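Local coordinates for protein stn1 (Schizosaccharomyces pombe, PDB 3KF6), which is required for telomere maintenance, binding single-stranded telomeric DNA and pairing with Ten1 in a complex that resembles Rpa2-Rpa3, at residues A57-Y62 against H66-D71; F106-S111 against E117-S122. One frame throughout, in Å; residues are numbered along the deposited sequence.

Contact 1 (A57-Y62 against H66-D71); sequences AAIDIY and HVLTVD
On one face of this antiparallel hairpin, Ile-59 and Leu-68 run side by side, CD2 of Leu-68 pressing to 3.3 Å from CG1 of Ile-59, tighter than usual for two carbons. With CD1 of Leu-68 extended (chi2 -177°), CD2 is the branch turned to Ile-59. Farther along this face, CG2 of Ile-61 meets the edge of the His-66 ring 4.0 Å from ND1, a nitrogen buried here with no polar partner in the model. On the other face, CG2 of Val-67 lies obliquely against the Tyr-62 ring, 3.8 Å from CD1, while one water bridges Asp-60 OD2, Thr-69 OG1 and Val-67 O. Behind these side chains, Asp-60 and Val-67 exchange two nearly straight backbone bonds, and Thr-69 N bonds to Ala-58 O. A classic beta bulge follows, Ala-57 and Ala-58 both opposing Thr-69: Thr-69 O takes a bond from Ala-57 N at 2.7 Å and a weak one from Ala-58 N. At the hairpin's base, Asp-71 bonds to Ser-6 and Ala-7 of the Ten1 chain, and Leu-2 of that chain packs on Ala-57. The hairpin thus has a largely apolar face, where Leu-68 touches Phe-82 but His-66 also lies, and a hydrated one, with the bulge beside the Ten1 interface.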
loop_
_atom_site.group_PDB
_atom_site.type_symbol
_atom_site.label_atom_id
_atom_site.label_comp_id
_atom_site.label_asym_id
_atom_site.label_seq_id
_atom_site.Cartn_x
_atom_site.Cartn_y
_atom_site.Cartn_z
ATOM N N ALA A 57 2.295 4.041 -6.307
ATOM C CA ALA A 57 3.594 4.658 -6.101
ATOM C C ALA A 57 4.119 5.249 -7.396
ATOM O O ALA A 57 4.902 6.201 -7.381
ATOM C CB ALA A 57 4.582 3.631 -5.561
ATOM N N ALA A 58 3.692 4.686 -8.520
ATOM C CA ALA A 58 4.163 5.178 -9.800
ATOM C C ALA A 58 3.308 4.708 -10.960
ATOM O O ALA A 58 2.575 3.725 -10.858
ATOM C CB ALA A 58 5.602 4.741 -10.012
ATOM N N ILE A 59 3.407 5.434 -12.066
ATOM C CA ILE A 59 2.675 5.098 -13.273
ATOM C C ILE A 59 3.669 5.171 -14.426
ATOM O O ILE A 59 4.354 6.179 -14.607
ATOM C CB ILE A 59 1.524 6.090 -13.531
ATOM C CG1 ILE A 59 0.574 6.095 -12.333
ATOM C CG2 ILE A 59 0.777 5.702 -14.803
ATOM C CD1 ILE A 59 -0.494 7.169 -12.394
ATOM N N ASP A 60 3.765 4.086 -15.182
ATOM C CA ASP A 60 4.665 4.029 -16.323
ATOM C C ASP A 60 3.876 3.642 -17.558
ATOM O O ASP A 60 3.030 2.754 -17.514
ATOM C CB ASP A 60 5.774 3.008 -16.078
ATOM C CG ASP A 60 6.762 3.466 -15.026
ATOM O OD1 ASP A 60 7.562 4.382 -15.316
ATOM O OD2 ASP A 60 6.736 2.918 -13.905
ATOM N N ILE A 61 4.151 4.319 -18.664
ATOM C CA ILE A 61 3.451 4.027 -19.902
ATOM C C ILE A 61 4.367 3.248 -20.832
ATOM O O ILE A 61 5.527 3.608 -21.022
ATOM C CB ILE A 61 2.990 5.326 -20.612
ATOM C CG1 ILE A 61 1.941 6.051 -19.761
ATOM C CG2 ILE A 61 2.393 4.992 -21.969
ATOM C CD1 ILE A 61 2.472 6.645 -18.472
ATOM N N TYR A 62 3.843 2.162 -21.386
ATOM C CA TYR A 62 4.598 1.332 -22.309
ATOM C C TYR A 62 3.805 1.212 -23.596
ATOM O O TYR A 62 2.701 1.747 -23.714
ATOM C CB TYR A 62 4.829 -0.068 -21.736
ATOM C CG TYR A 62 5.826 -0.139 -20.605
ATOM C CD1 TYR A 62 5.539 0.407 -19.355
ATOM C CD2 TYR A 62 7.059 -0.767 -20.782
ATOM C CE1 TYR A 62 6.456 0.328 -18.307
ATOM C CE2 TYR A 62 7.982 -0.852 -19.743
ATOM C CZ TYR A 62 7.675 -0.304 -18.508
ATOM O OH TYR A 62 8.580 -0.398 -17.476
ATOM N N HIS A 66 -0.237 -0.061 -19.737
ATOM C CA HIS A 66 0.023 0.923 -18.696
ATOM C C HIS A 66 0.364 0.106 -17.460
ATOM O O HIS A 66 -0.266 -0.920 -17.201
ATOM C CB HIS A 66 -1.211 1.786 -18.431
ATOM C CG HIS A 66 -1.713 2.509 -19.642
ATOM N ND1 HIS A 66 -0.872 3.147 -20.529
ATOM C CD2 HIS A 66 -2.970 2.717 -20.099
ATOM C CE1 HIS A 66 -1.591 3.717 -21.480
ATOM N NE2 HIS A 66 -2.867 3.471 -21.241
ATOM N N VAL A 67 1.363 0.548 -16.705
ATOM C CA VAL A 67 1.779 -0.185 -15.513
ATOM C C VAL A 67 1.724 0.674 -14.259
ATOM O O VAL A 67 2.339 1.739 -14.194
ATOM C CB VAL A 67 3.223 -0.726 -15.669
ATOM C CG1 VAL A 67 3.618 -1.536 -14.439
ATOM C CG2 VAL A 67 3.325 -1.586 -16.921
ATOM N N LEU A 68 0.975 0.205 -13.267
ATOM C CA LEU A 68 0.859 0.912 -12.002
ATOM C C LEU A 68 1.675 0.162 -10.954
ATOM O O LEU A 68 1.490 -1.038 -10.764
ATOM C CB LEU A 68 -0.603 0.963 -11.538
ATOM C CG LEU A 68 -1.610 1.816 -12.309
ATOM C CD1 LEU A 68 -2.959 1.754 -11.614
ATOM C CD2 LEU A 68 -1.120 3.245 -12.383
ATOM N N THR A 69 2.589 0.861 -10.288
ATOM C CA THR A 69 3.368 0.222 -9.238
ATOM C C THR A 69 2.576 0.490 -7.962
ATOM O O THR A 69 2.289 1.646 -7.637
ATOM C CB THR A 69 4.779 0.825 -9.116
ATOM O OG1 THR A 69 5.506 0.582 -10.329
ATOM C CG2 THR A 69 5.533 0.176 -7.960
ATOM N N VAL A 70 2.222 -0.577 -7.250
ATOM C CA VAL A 70 1.415 -0.460 -6.036
ATOM C C VAL A 70 2.180 -0.896 -4.795
ATOM O O VAL A 70 2.920 -1.879 -4.826
ATOM C CB VAL A 70 0.131 -1.311 -6.176
ATOM C CG1 VAL A 70 -0.734 -1.193 -4.920
ATOM C CG2 VAL A 70 -0.654 -0.850 -7.410
ATOM N N ASP A 71 1.988 -0.156 -3.704
ATOM C CA ASP A 71 2.652 -0.445 -2.438
ATOM C C ASP A 71 1.610 -0.685 -1.352
ATOM O O ASP A 71 0.758 0.166 -1.123
ATOM C CB ASP A 71 3.536 0.744 -2.039
ATOM C CG ASP A 71 4.324 0.494 -0.765
ATOM O OD1 ASP A 71 4.405 -0.673 -0.336
ATOM O OD2 ASP A 71 4.881 1.464 -0.201
HETATM O O HOH W 1 4.742 1.801 -12.589
#

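Contact 2 (F106-S111 against E117-S122); sequences FGKINS and ELIAQS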
loop_
_atom_site.group_PDB
_atom_site.type_symbol
_atom_site.label_atom_id
_atom_site.label_comp_id
_atom_site.label_asym_id
_atom_site.label_seq_id
_atom_site.Cartn_x
_atom_site.Cartn_y
_atom_site.Cartn_z
ATOM N N PHE A 106 -7.774 -6.889 -9.068
ATOM C CA PHE A 106 -7.973 -8.327 -9.191
ATOM C C PHE A 106 -7.297 -8.738 -10.492
ATOM O O PHE A 106 -7.516 -8.108 -11.527
ATOM C CB PHE A 106 -9.461 -8.667 -9.262
ATOM C CG PHE A 106 -9.738 -10.138 -9.427
ATOM C CD1 PHE A 106 -9.364 -11.048 -8.439
ATOM C CD2 PHE A 106 -10.362 -10.616 -10.577
ATOM C CE1 PHE A 106 -9.609 -12.414 -8.594
ATOM C CE2 PHE A 106 -10.610 -11.982 -10.740
ATOM C CZ PHE A 106 -10.234 -12.880 -9.746
ATOM N N GLY A 107 -6.472 -9.777 -10.448
ATOM C CA GLY A 107 -5.800 -10.202 -11.663
ATOM C C GLY A 107 -5.099 -11.534 -11.535
ATOM O O GLY A 107 -5.231 -12.226 -10.525
ATOM N N LYS A 108 -4.356 -11.903 -12.573
ATOM C CA LYS A 108 -3.626 -13.159 -12.558
ATOM C C LYS A 108 -2.138 -12.884 -12.502
ATOM O O LYS A 108 -1.658 -11.884 -13.034
ATOM C CB LYS A 108 -3.951 -13.999 -13.800
ATOM C CG LYS A 108 -3.780 -13.275 -15.123
ATOM C CD LYS A 108 -3.970 -14.237 -16.293
ATOM C CE LYS A 108 -4.047 -13.510 -17.626
ATOM N NZ LYS A 108 -5.298 -12.712 -17.761
ATOM N N ILE A 109 -1.412 -13.768 -11.832
ATOM C CA ILE A 109 0.024 -13.621 -11.711
ATOM C C ILE A 109 0.698 -13.985 -13.021
ATOM O O ILE A 109 0.252 -14.888 -13.730
ATOM C CB ILE A 109 0.580 -14.521 -10.594
ATOM C CG1 ILE A 109 -0.147 -15.870 -10.609
ATOM C CG2 ILE A 109 0.437 -13.823 -9.254
ATOM C CD1 ILE A 109 0.304 -16.835 -9.528
ATOM N N ASN A 110 1.767 -13.263 -13.339
ATOM C CA ASN A 110 2.533 -13.490 -14.556
ATOM C C ASN A 110 3.992 -13.648 -14.149
ATOM O O ASN A 110 4.567 -12.749 -13.537
ATOM C CB ASN A 110 2.381 -12.300 -15.502
ATOM C CG ASN A 110 3.148 -12.484 -16.796
ATOM O OD1 ASN A 110 2.921 -13.444 -17.534
ATOM N ND2 ASN A 110 4.061 -11.563 -17.079
ATOM N N SER A 111 4.592 -14.783 -14.496
ATOM C CA SER A 111 5.979 -15.051 -14.128
ATOM C C SER A 111 6.942 -15.177 -15.305
ATOM O O SER A 111 7.911 -15.935 -15.238
ATOM C CB SER A 111 6.052 -16.329 -13.287
ATOM O OG SER A 111 5.544 -17.438 -14.010
ATOM N N GLU A 117 4.620 -10.193 -11.830
ATOM C CA GLU A 117 3.798 -9.007 -12.026
ATOM C C GLU A 117 2.348 -9.454 -12.031
ATOM O O GLU A 117 2.062 -10.646 -12.110
ATOM C CB GLU A 117 4.146 -8.310 -13.346
ATOM C CG GLU A 117 4.251 -9.242 -14.539
ATOM C CD GLU A 117 4.471 -8.500 -15.845
ATOM O OE1 GLU A 117 5.301 -7.566 -15.873
ATOM O OE2 GLU A 117 3.815 -8.858 -16.847
ATOM N N LEU A 118 1.431 -8.504 -11.928
ATOM C CA LEU A 118 0.020 -8.840 -11.910
ATOM C C LEU A 118 -0.669 -8.269 -13.139
ATOM O O LEU A 118 -0.601 -7.066 -13.385
ATOM C CB LEU A 118 -0.623 -8.271 -10.636
ATOM C CG LEU A 118 -2.112 -8.530 -10.404
ATOM C CD1 LEU A 118 -2.345 -10.006 -10.145
ATOM C CD2 LEU A 118 -2.581 -7.701 -9.206
ATOM N N ILE A 119 -1.313 -9.132 -13.922
ATOM C CA ILE A 119 -2.033 -8.670 -15.100
ATOM C C ILE A 119 -3.447 -8.404 -14.612
ATOM O O ILE A 119 -4.175 -9.328 -14.249
ATOM C CB ILE A 119 -2.070 -9.740 -16.213
ATOM C CG1 ILE A 119 -0.650 -10.219 -16.541
ATOM C CG2 ILE A 119 -2.773 -9.169 -17.447
ATOM C CD1 ILE A 119 0.302 -9.133 -17.002
ATOM N N ALA A 120 -3.829 -7.134 -14.594
ATOM C CA ALA A 120 -5.141 -6.736 -14.101
ATOM C C ALA A 120 -6.320 -7.179 -14.954
ATOM O O ALA A 120 -6.283 -7.082 -16.180
ATOM C CB ALA A 120 -5.186 -5.220 -13.926
ATOM N N GLN A 121 -7.363 -7.664 -14.287
ATOM C CA GLN A 121 -8.588 -8.077 -14.964
ATOM C C GLN A 121 -9.640 -7.028 -14.633
ATOM O O GLN A 121 -10.529 -6.737 -15.435
ATOM C CB GLN A 121 -9.051 -9.453 -14.489
ATOM C CG GLN A 121 -10.395 -9.850 -15.087
ATOM C CD GLN A 121 -10.765 -11.291 -14.816
ATOM O OE1 GLN A 121 -10.203 -12.211 -15.412
ATOM N NE2 GLN A 121 -11.711 -11.499 -13.907
ATOM N N SER A 122 -9.528 -6.452 -13.440
ATOM C CA SER A 122 -10.442 -5.407 -13.004
ATOM C C SER A 122 -9.868 -4.712 -11.783
ATOM O O SER A 122 -9.032 -5.275 -11.075
ATOM C CB SER A 122 -11.818 -5.990 -12.655
ATOM O OG SER A 122 -11.773 -6.773 -11.477
HETATM O O HOH W 2 -5.805 -10.637 -16.023
#
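Strands 106-110 and 117-120 pair antiparallel but strongly twisted, their axes at 138°. Paired backbone bonds join Asn-110 to Glu-117, then Lys-108 to Ile-119, before a classic beta bulge sets both Gln-121 and Ser-122 against Phe-106. Phe-106 O accepts from Gln-121 N at 2.8 Å and from Ser-122 N at 3.2 Å, while Phe-106 N bonds to Ser-122 O. Gly-107 sits where the two strands' CA atoms come nearest, opposite Ala-120, its CA 3.2 Å from Ile-119 O. CD1 of Leu-118 packs here, 3.4 Å from Gly-107 C. On the face opposite Leu-118, the extended Gln-121 runs beside Phe-106 and sets NE2 at the ring edge, in its plane, 3.4 Å from CE2. Asn-110 and Glu-117 lie alongside, amide and carboxylate planes 43° apart; ND2 gives OE2 a short but bent, weak bond of 2.7 Å at 125°. CG1 of Ile-119 packs on CB of Asn-110, and a water links Lys-108 NZ to Ile-119 O. Leu-118 also meets Leu-78 of the adjoining strand 77-83 and Ile-52 of strand 49-62. In this curled OB-fold hairpin the bulge coincides with the corner at Gln-121, leucine faces the barrel interior, and the other face mixes Phe-106 and Ile-119 with polar side chains.

Following the chain from the N terminus, strand 49-62 leads into contact 1, which closes the short loop between 57-62 and 66-71. Strand 77-83 then pairs with 65-71, and after helix 88-94 the chain enters strand 102-110, where contact 2 closes a second hairpin between 106-111 and 117-122. The two closures are in series, neither nested nor crossed, with centres 13 Å apart and no direct touch. Two connections join them into the curled OB sheet: strand 102-110 pairs antiparallel with 49-62, and strand 117-120 runs parallel to 77-83. Contact 1 reaches the Ten1 chain, whereas the segments of contact 2 touch Stn1 alone within the assembly.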